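Local coordinates for cobalamin biosynthesis protein CobN (Mycobacterium tuberculosis, PDB 7C6O), which is the large, catalytic subunit of cobaltochelatase, the enzyme that inserts cobalt into the corrin ring on the way to cobalamin, at residues V369-S374 with V396-A401; Q1076-M1081 with A1095-N1100; G1192-L1197 with R1218-E1223. All coordinates share one frame; numbering follows the deposited sequence.

Interaction 1: V369-S374 with V396-A401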
loop_
_atom_site.group_PDB
_atom_site.type_symbol
_atom_site.label_atom_id
_atom_site.label_comp_id
_atom_site.label_asym_id
_atom_site.label_seq_id
_atom_site.Cartn_x
_atom_site.Cartn_y
_atom_site.Cartn_z
ATOM N N VAL A 369 -0.175 -17.948 -20.587
ATOM C CA VAL A 369 -0.059 -16.729 -19.796
ATOM C C VAL A 369 -1.046 -15.696 -20.313
ATOM O O VAL A 369 -1.173 -15.494 -21.527
ATOM C CB VAL A 369 1.377 -16.163 -19.835
ATOM C CG1 VAL A 369 1.483 -14.917 -18.964
ATOM C CG2 VAL A 369 2.382 -17.222 -19.396
ATOM N N ALA A 370 -1.736 -15.036 -19.390
ATOM C CA ALA A 370 -2.585 -13.897 -19.702
ATOM C C ALA A 370 -1.866 -12.612 -19.310
ATOM O O ALA A 370 -1.438 -12.460 -18.160
ATOM C CB ALA A 370 -3.929 -14.000 -18.979
ATOM N N LEU A 371 -1.727 -11.698 -20.267
ATOM C CA LEU A 371 -1.121 -10.389 -20.051
ATOM C C LEU A 371 -2.245 -9.357 -20.063
ATOM O O LEU A 371 -2.857 -9.115 -21.108
ATOM C CB LEU A 371 -0.076 -10.098 -21.129
ATOM C CG LEU A 371 0.880 -8.919 -20.949
ATOM C CD1 LEU A 371 1.739 -9.122 -19.716
ATOM C CD2 LEU A 371 1.756 -8.741 -22.185
ATOM N N VAL A 372 -2.526 -8.760 -18.906
ATOM C CA VAL A 372 -3.675 -7.877 -18.731
ATOM C C VAL A 372 -3.186 -6.443 -18.560
ATOM O O VAL A 372 -2.283 -6.178 -17.758
ATOM C CB VAL A 372 -4.539 -8.311 -17.533
ATOM C CG1 VAL A 372 -5.730 -7.369 -17.359
ATOM C CG2 VAL A 372 -5.011 -9.743 -17.716
ATOM N N PHE A 373 -3.795 -5.523 -19.304
ATOM C CA PHE A 373 -3.458 -4.106 -19.268
ATOM C C PHE A 373 -4.558 -3.322 -18.562
ATOM O O PHE A 373 -5.746 -3.577 -18.776
ATOM C CB PHE A 373 -3.275 -3.548 -20.685
ATOM C CG PHE A 373 -2.108 -4.130 -21.429
ATOM C CD1 PHE A 373 -2.153 -5.426 -21.919
ATOM C CD2 PHE A 373 -0.975 -3.371 -21.662
ATOM C CE1 PHE A 373 -1.082 -5.958 -22.612
ATOM C CE2 PHE A 373 0.098 -3.896 -22.357
ATOM C CZ PHE A 373 0.046 -5.190 -22.832
ATOM N N SER A 374 -4.156 -2.358 -17.734
ATOM C CA SER A 374 -5.112 -1.438 -17.133
ATOM C C SER A 374 -5.739 -0.549 -18.204
ATOM O O SER A 374 -5.183 -0.347 -19.287
ATOM C CB SER A 374 -4.435 -0.565 -16.075
ATOM O OG SER A 374 -3.789 -1.349 -15.088
ATOM N N VAL A 396 6.548 -5.332 -24.990
ATOM C CA VAL A 396 7.354 -5.886 -26.076
ATOM C C VAL A 396 8.582 -6.589 -25.514
ATOM O O VAL A 396 8.887 -7.733 -25.876
ATOM C CB VAL A 396 7.745 -4.784 -27.077
ATOM C CG1 VAL A 396 8.846 -5.278 -28.011
ATOM C CG2 VAL A 396 6.530 -4.336 -27.877
ATOM N N ALA A 397 9.299 -5.918 -24.608
ATOM C CA ALA A 397 10.519 -6.496 -24.052
ATOM C C ALA A 397 10.221 -7.771 -23.275
ATOM O O ALA A 397 11.001 -8.729 -23.316
ATOM C CB ALA A 397 11.227 -5.475 -23.161
ATOM N N LEU A 398 9.088 -7.806 -22.569
ATOM C CA LEU A 398 8.706 -9.019 -21.851
ATOM C C LEU A 398 8.376 -10.145 -22.823
ATOM O O LEU A 398 8.828 -11.282 -22.645
ATOM C CB LEU A 398 7.518 -8.736 -20.931
ATOM C CG LEU A 398 6.907 -9.962 -20.248
ATOM C CD1 LEU A 398 7.917 -10.620 -19.318
ATOM C CD2 LEU A 398 5.640 -9.590 -19.490
ATOM N N LEU A 399 7.590 -9.846 -23.859
ATOM C CA LEU A 399 7.213 -10.875 -24.824
ATOM C C LEU A 399 8.430 -11.401 -25.575
ATOM O O LEU A 399 8.520 -12.600 -25.863
ATOM C CB LEU A 399 6.169 -10.320 -25.794
ATOM C CG LEU A 399 4.847 -9.956 -25.112
ATOM C CD1 LEU A 399 3.883 -9.247 -26.051
ATOM C CD2 LEU A 399 4.215 -11.197 -24.533
ATOM N N GLN A 400 9.379 -10.517 -25.899
ATOM C CA GLN A 400 10.610 -10.958 -26.547
ATOM C C GLN A 400 11.413 -11.879 -25.639
ATOM O O GLN A 400 11.949 -12.898 -26.090
ATOM C CB GLN A 400 11.450 -9.747 -26.957
ATOM C CG GLN A 400 10.859 -8.948 -28.101
ATOM C CD GLN A 400 11.621 -7.667 -28.361
ATOM O OE1 GLN A 400 12.430 -7.238 -27.539
ATOM N NE2 GLN A 400 11.366 -7.049 -29.508
ATOM N N ALA A 401 11.505 -11.538 -24.352
ATOM C CA ALA A 401 12.229 -12.391 -23.416
ATOM C C ALA A 401 11.522 -13.726 -23.224
ATOM O O ALA A 401 12.176 -14.768 -23.100
ATOM C CB ALA A 401 12.398 -11.679 -22.078
#
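Leu371, projecting from strand 369-373, gives each of its two methyls a separate leucine on helix 391-405, and these two meetings make up the contact. It loses more surface here, 55 Å², than Leu398 (26 Å²) or Leu399 (23 Å²). The backbones stay well apart: the nearest CA atoms, those of Leu371 and Leu399, are 9.6 Å from each other, so the gap is bridged by side chains alone.

On one branch, Leu371 CD1 lies 3.9 Å from Leu398 CD2. The two side chains run past each other in opposite directions, and these methyls meet alongside. The other branch, Leu371 CD2, comes within 4.2 Å of Leu399 CD2, and here the side chains reach toward each other tip to tip. With its CG anti to the backbone N (chi1 -168°), Leu371 stretches out from the strand and spreads its methyls toward successive helix residues. Leu399 leaves the helix less directly; CG is anti to the carbonyl carbon (chi1 -65°), and only the end of the chain turns back to the strand.

The surroundings close over this group. Strand 369-373 runs parallel between strands 503-507 and 551-555, whose Leu505, Val553 and Leu555 flank Leu371. Leu398 also packs on Val811 of helix 807-815, and Leu399 on Leu503, Leu412 and Val415.

All three leucines are buried, no hydrogen bond crosses between the segments, and every touching atom is a methyl carbon. The contact therefore rests on dispersion and exclusion of water, without a directional bond to fix one register. Within these segments the helix meets the sheet through apolar packing alone; with 103 Å² buried, this is a modest part of a larger leucine- and valine-rich core.

Interaction 2: Q1076-M1081 with A1095-N1100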
loop_
_atom_site.group_PDB
_atom_site.type_symbol
_atom_site.label_atom_id
_atom_site.label_comp_id
_atom_site.label_asym_id
_atom_site.label_seq_id
_atom_site.Cartn_x
_atom_site.Cartn_y
_atom_site.Cartn_z
ATOM N N GLN A 1076 -8.744 14.724 -7.036
ATOM C CA GLN A 1076 -9.901 14.055 -6.445
ATOM C C GLN A 1076 -10.011 14.355 -4.955
ATOM O O GLN A 1076 -11.075 14.754 -4.467
ATOM C CB GLN A 1076 -9.813 12.548 -6.666
ATOM C CG GLN A 1076 -10.131 12.092 -8.069
ATOM C CD GLN A 1076 -10.508 10.627 -8.103
ATOM O OE1 GLN A 1076 -11.644 10.263 -7.800
ATOM N NE2 GLN A 1076 -9.553 9.776 -8.460
ATOM N N TYR A 1077 -8.919 14.159 -4.216
ATOM C CA TYR A 1077 -8.943 14.345 -2.768
ATOM C C TYR A 1077 -8.774 15.812 -2.390
ATOM O O TYR A 1077 -9.601 16.380 -1.667
ATOM C CB TYR A 1077 -7.850 13.495 -2.114
ATOM C CG TYR A 1077 -8.198 12.030 -2.023
ATOM C CD1 TYR A 1077 -7.987 11.178 -3.100
ATOM C CD2 TYR A 1077 -8.740 11.498 -0.860
ATOM C CE1 TYR A 1077 -8.306 9.835 -3.022
ATOM C CE2 TYR A 1077 -9.062 10.158 -0.773
ATOM C CZ TYR A 1077 -8.842 9.333 -1.856
ATOM O OH TYR A 1077 -9.157 8.001 -1.771
ATOM N N HIS A 1078 -7.696 16.436 -2.864
ATOM C CA HIS A 1078 -7.409 17.820 -2.501
ATOM C C HIS A 1078 -8.420 18.768 -3.133
ATOM O O HIS A 1078 -9.074 19.555 -2.440
ATOM C CB HIS A 1078 -5.985 18.177 -2.929
ATOM C CG HIS A 1078 -5.472 19.454 -2.345
ATOM N ND1 HIS A 1078 -4.525 20.230 -2.979
ATOM C CD2 HIS A 1078 -5.747 20.077 -1.174
ATOM C CE1 HIS A 1078 -4.248 21.281 -2.230
ATOM N NE2 HIS A 1078 -4.974 21.211 -1.128
ATOM N N GLY A 1079 -8.560 18.705 -4.457
ATOM C CA GLY A 1079 -9.549 19.538 -5.120
ATOM C C GLY A 1079 -10.966 19.211 -4.689
ATOM O O GLY A 1079 -11.806 20.103 -4.562
ATOM N N GLY A 1080 -11.245 17.928 -4.451
ATOM C CA GLY A 1080 -12.565 17.547 -3.975
ATOM C C GLY A 1080 -12.905 18.160 -2.631
ATOM O O GLY A 1080 -14.037 18.600 -2.407
ATOM N N MET A 1081 -11.932 18.201 -1.718
ATOM C CA MET A 1081 -12.164 18.864 -0.439
ATOM C C MET A 1081 -12.432 20.352 -0.635
ATOM O O MET A 1081 -13.359 20.905 -0.033
ATOM C CB MET A 1081 -10.975 18.647 0.494
ATOM C CG MET A 1081 -11.105 19.364 1.830
ATOM S SD MET A 1081 -9.779 18.966 2.986
ATOM C CE MET A 1081 -10.242 17.308 3.489
ATOM N N ALA A 1095 -6.097 26.732 -0.054
ATOM C CA ALA A 1095 -5.652 25.424 -0.528
ATOM C C ALA A 1095 -4.131 25.432 -0.561
ATOM O O ALA A 1095 -3.530 26.146 -1.370
ATOM C CB ALA A 1095 -6.236 25.103 -1.904
ATOM N N TYR A 1096 -3.512 24.657 0.324
ATOM C CA TYR A 1096 -2.064 24.616 0.455
ATOM C C TYR A 1096 -1.525 23.253 0.048
ATOM O O TYR A 1096 -2.192 22.227 0.209
ATOM C CB TYR A 1096 -1.614 24.899 1.893
ATOM C CG TYR A 1096 -1.801 26.320 2.375
ATOM C CD1 TYR A 1096 -2.303 27.309 1.539
ATOM C CD2 TYR A 1096 -1.460 26.672 3.677
ATOM C CE1 TYR A 1096 -2.468 28.609 1.989
ATOM C CE2 TYR A 1096 -1.625 27.966 4.136
ATOM C CZ TYR A 1096 -2.126 28.929 3.290
ATOM O OH TYR A 1096 -2.287 30.215 3.753
ATOM N N ILE A 1097 -0.295 23.259 -0.458
ATOM C CA ILE A 1097 0.478 22.051 -0.722
ATOM C C ILE A 1097 1.644 22.032 0.258
ATOM O O ILE A 1097 2.449 22.970 0.291
ATOM C CB ILE A 1097 0.986 22.002 -2.172
ATOM C CG1 ILE A 1097 -0.171 21.775 -3.148
ATOM C CG2 ILE A 1097 2.057 20.929 -2.331
ATOM C CD1 ILE A 1097 -0.811 20.413 -3.029
ATOM N N GLY A 1098 1.731 20.976 1.060
ATOM C CA GLY A 1098 2.899 20.787 1.898
ATOM C C GLY A 1098 3.951 19.975 1.171
ATOM O O GLY A 1098 3.693 18.835 0.778
ATOM N N ASP A 1099 5.136 20.544 0.968
ATOM C CA ASP A 1099 6.198 19.886 0.211
ATOM C C ASP A 1099 7.116 19.173 1.197
ATOM O O ASP A 1099 7.975 19.797 1.825
ATOM C CB ASP A 1099 6.961 20.898 -0.643
ATOM C CG ASP A 1099 7.967 20.242 -1.581
ATOM O OD1 ASP A 1099 8.205 19.021 -1.465
ATOM O OD2 ASP A 1099 8.523 20.956 -2.445
ATOM N N ASN A 1100 6.941 17.858 1.327
ATOM C CA ASN A 1100 7.842 17.030 2.119
ATOM C C ASN A 1100 8.615 16.052 1.235
ATOM O O ASN A 1100 8.902 14.922 1.633
ATOM C CB ASN A 1100 7.094 16.298 3.237
ATOM C CG ASN A 1100 5.961 15.411 2.731
ATOM O OD1 ASN A 1100 5.332 15.694 1.713
ATOM N ND2 ASN A 1100 5.678 14.340 3.472
#
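His1078 NE2, carried from helix 1072-1089 to strand 1094-1099, approaches Tyr1096 O at 3.2 Å, but at too poor an angle for a hydrogen bond. Its hydrogen bond is made outside the two segments, with Ala1057 O. The other ring nitrogen, ND1, is bonded to Tyr1153 OH, and the two bonds together would limit rotation of the imidazole as it rests against the strand.

The remaining contacts are van der Waals: two methyls lie against the polar ring. Ile1097 CD1 reaches His1078 CE1 at 3.6 Å, its chain running aslant to that of the histidine, and Ala1095 CB is 4.2 Å from His1078 NE2. A chi1 of -167°, placing CG anti to the backbone N, extends the ring from the helix to the strand. Of the 131 Å² buried, 76 Å² belongs to His1078.

The helix and strand segments run nearly antiparallel (153°) with axes 9.9 Å apart, as expected within the beta-alpha-beta unit of strand 1056-1061, helix 1072-1089 and strand 1094-1099. Through its bond to Ala1057 O, His1078 joins the helix to strand 1056-1061, while it only packs on strand 1094-1099. Leu1111 of helix 1111-1123 lies beside it, and Tyr1096 points away to pack against helix 853-874.

Interaction 3: G1192-L1197 with R1218-E1223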
loop_
_atom_site.group_PDB
_atom_site.type_symbol
_atom_site.label_atom_id
_atom_site.label_comp_id
_atom_site.label_asym_id
_atom_site.label_seq_id
_atom_site.Cartn_x
_atom_site.Cartn_y
_atom_site.Cartn_z
ATOM N N GLY A 1192 -8.984 13.087 -27.235
ATOM C CA GLY A 1192 -9.420 13.380 -25.878
ATOM C C GLY A 1192 -8.917 14.719 -25.368
ATOM O O GLY A 1192 -9.615 15.411 -24.624
ATOM N N MET A 1193 -7.692 15.096 -25.753
ATOM C CA MET A 1193 -7.145 16.389 -25.345
ATOM C C MET A 1193 -7.942 17.538 -25.944
ATOM O O MET A 1193 -8.318 18.485 -25.242
ATOM C CB MET A 1193 -5.680 16.508 -25.764
ATOM C CG MET A 1193 -4.700 15.717 -24.935
ATOM S SD MET A 1193 -3.006 16.202 -25.331
ATOM C CE MET A 1193 -3.058 16.202 -27.114
ATOM N N ALA A 1194 -8.181 17.487 -27.258
ATOM C CA ALA A 1194 -8.967 18.534 -27.902
ATOM C C ALA A 1194 -10.369 18.599 -27.318
ATOM O O ALA A 1194 -10.904 19.688 -27.077
ATOM C CB ALA A 1194 -9.022 18.298 -29.411
ATOM N N GLU A 1195 -10.975 17.438 -27.067
ATOM C CA GLU A 1195 -12.305 17.411 -26.469
ATOM C C GLU A 1195 -12.298 18.035 -25.078
ATOM O O GLU A 1195 -13.196 18.813 -24.733
ATOM C CB GLU A 1195 -12.815 15.974 -26.413
ATOM C CG GLU A 1195 -14.313 15.838 -26.594
ATOM C CD GLU A 1195 -14.759 14.391 -26.604
ATOM O OE1 GLU A 1195 -14.467 13.672 -25.625
ATOM O OE2 GLU A 1195 -15.388 13.970 -27.596
ATOM N N ARG A 1196 -11.288 17.711 -24.264
ATOM C CA ARG A 1196 -11.256 18.229 -22.900
ATOM C C ARG A 1196 -11.032 19.737 -22.880
ATOM O O ARG A 1196 -11.639 20.447 -22.070
ATOM C CB ARG A 1196 -10.176 17.517 -22.085
ATOM C CG ARG A 1196 -10.248 17.819 -20.594
ATOM C CD ARG A 1196 -11.451 17.143 -19.957
ATOM N NE ARG A 1196 -11.214 15.717 -19.751
ATOM C CZ ARG A 1196 -12.136 14.858 -19.329
ATOM N NH1 ARG A 1196 -13.370 15.275 -19.074
ATOM N NH2 ARG A 1196 -11.823 13.582 -19.163
ATOM N N LEU A 1197 -10.167 20.245 -23.760
ATOM C CA LEU A 1197 -9.937 21.686 -23.806
ATOM C C LEU A 1197 -11.180 22.422 -24.288
ATOM O O LEU A 1197 -11.512 23.498 -23.775
ATOM C CB LEU A 1197 -8.732 21.995 -24.694
ATOM C CG LEU A 1197 -7.395 21.466 -24.160
ATOM C CD1 LEU A 1197 -6.355 21.367 -25.265
ATOM C CD2 LEU A 1197 -6.888 22.347 -23.023
ATOM N N ARG A 1218 -11.568 22.333 -32.788
ATOM C CA ARG A 1218 -12.629 21.578 -33.448
ATOM C C ARG A 1218 -12.120 20.902 -34.716
ATOM O O ARG A 1218 -12.543 19.789 -35.048
ATOM C CB ARG A 1218 -13.810 22.497 -33.764
ATOM C CG ARG A 1218 -14.437 23.139 -32.539
ATOM C CD ARG A 1218 -15.659 23.969 -32.909
ATOM N NE ARG A 1218 -16.146 24.755 -31.777
ATOM C CZ ARG A 1218 -15.971 26.067 -31.644
ATOM N NH1 ARG A 1218 -15.330 26.752 -32.581
ATOM N NH2 ARG A 1218 -16.447 26.696 -30.577
ATOM N N GLN A 1219 -11.211 21.562 -35.440
ATOM C CA GLN A 1219 -10.625 20.944 -36.625
ATOM C C GLN A 1219 -9.814 19.708 -36.258
ATOM O O GLN A 1219 -9.866 18.692 -36.961
ATOM C CB GLN A 1219 -9.753 21.956 -37.369
ATOM C CG GLN A 1219 -8.934 21.362 -38.508
ATOM C CD GLN A 1219 -9.776 20.992 -39.716
ATOM O OE1 GLN A 1219 -10.965 21.303 -39.779
ATOM N NE2 GLN A 1219 -9.157 20.328 -40.685
ATOM N N VAL A 1220 -9.057 19.776 -35.159
ATOM C CA VAL A 1220 -8.296 18.614 -34.704
ATOM C C VAL A 1220 -9.236 17.457 -34.390
ATOM O O VAL A 1220 -8.969 16.305 -34.755
ATOM C CB VAL A 1220 -7.422 18.986 -33.492
ATOM C CG1 VAL A 1220 -6.754 17.747 -32.914
ATOM C CG2 VAL A 1220 -6.369 20.018 -33.888
ATOM N N LEU A 1221 -10.353 17.745 -33.715
ATOM C CA LEU A 1221 -11.369 16.724 -33.475
ATOM C C LEU A 1221 -11.807 16.067 -34.778
ATOM O O LEU A 1221 -11.903 14.839 -34.867
ATOM C CB LEU A 1221 -12.582 17.335 -32.770
ATOM C CG LEU A 1221 -12.573 17.550 -31.260
ATOM C CD1 LEU A 1221 -13.983 17.865 -30.784
ATOM C CD2 LEU A 1221 -12.021 16.332 -30.537
ATOM N N LEU A 1222 -12.066 16.880 -35.804
ATOM C CA LEU A 1222 -12.601 16.358 -37.058
ATOM C C LEU A 1222 -11.570 15.519 -37.804
ATOM O O LEU A 1222 -11.891 14.438 -38.308
ATOM C CB LEU A 1222 -13.089 17.516 -37.930
ATOM C CG LEU A 1222 -14.062 17.161 -39.055
ATOM C CD1 LEU A 1222 -15.339 16.567 -38.481
ATOM C CD2 LEU A 1222 -14.369 18.384 -39.904
ATOM N N GLU A 1223 -10.325 15.999 -37.889
ATOM C CA GLU A 1223 -9.296 15.243 -38.594
ATOM C C GLU A 1223 -8.929 13.964 -37.858
ATOM O O GLU A 1223 -8.597 12.959 -38.496
ATOM C CB GLU A 1223 -8.048 16.101 -38.795
ATOM C CG GLU A 1223 -8.254 17.303 -39.695
ATOM C CD GLU A 1223 -6.975 18.082 -39.922
ATOM O OE1 GLU A 1223 -5.889 17.542 -39.621
ATOM O OE2 GLU A 1223 -7.055 19.234 -40.396
#
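Ala1194 of helix 1187-1203 and Leu1221 of helix 1211-1226 are the closest CA pair of the two segments, 6.3 Å apart. The segment axes approach to 8.9 Å and cross at -146°, so they run roughly antiparallel, about 34° from exact alignment.

The apolar contacts carry the interface. Leu1221 CD2 sits 3.8 Å from Ala1194 CB, and Val1220 CG1 touches the same methyl, Ala1194 CB, at 4.2 Å, so the alanine meets two adjacent residues of the partner. Leu1221 gives up the most surface, 60 Å² of the 157 Å² total. Its CG stands anti to the carbonyl carbon (chi1 -82°), which swings the branch round to the facing helix although the side chain does not set out in that direction. There it also touches His1191 and Leu1198; with Ala1194 and Glu1195 these form the i, i+3, i+4, i+7 pattern of a hole for a knob, consistent with knobs-into-holes packing.

Contacts with polar groups are only van der Waals in kind. Leu1221 CD2 lies 3.8 Å from Glu1195 N, and the aliphatic base of Glu1195 borders the leucine. Charged groups find partners elsewhere: Arg1196 forms salt bridges with Asp1148 and Glu1199, and Glu1223 one with Arg1179.

Helix 1187-1203 packs both on helix 1211-1226 and, through Met1193 and Leu1197, on helix 1162-1174; Met1193 also meets helix 1136-1157.

No hydrogen bond or salt bridge links the two segments. Between them the contact rests on van der Waals packing: the small Ala1194 is consistent with the close backbones, and Leu1221 and Val1220 pack against it. As Leu1221 and Glu1195 are partly exposed, this seam reaches the protein surface.

In the fold
The three contacts follow one another along the chain and remain spatially distinct. Interactions 1 and 2 have centres about 36 Å apart, interactions 1 and 3 about 32 Å and interactions 2 and 3 about 30 Å; nearest atoms are separated by about 14, 15 and 11 Å respectively, so none touches another. Interactions 1 and 2 each dock a helix on a different mixed sheet, one through leucines and the other through a histidine bonded outside the pair, whereas interaction 3 joins two helices near the C-terminus, its centre about 37 Å from the centre of the chain. None includes Asp125 or Ser127, the sodium ligands; all three are best read as structural packing.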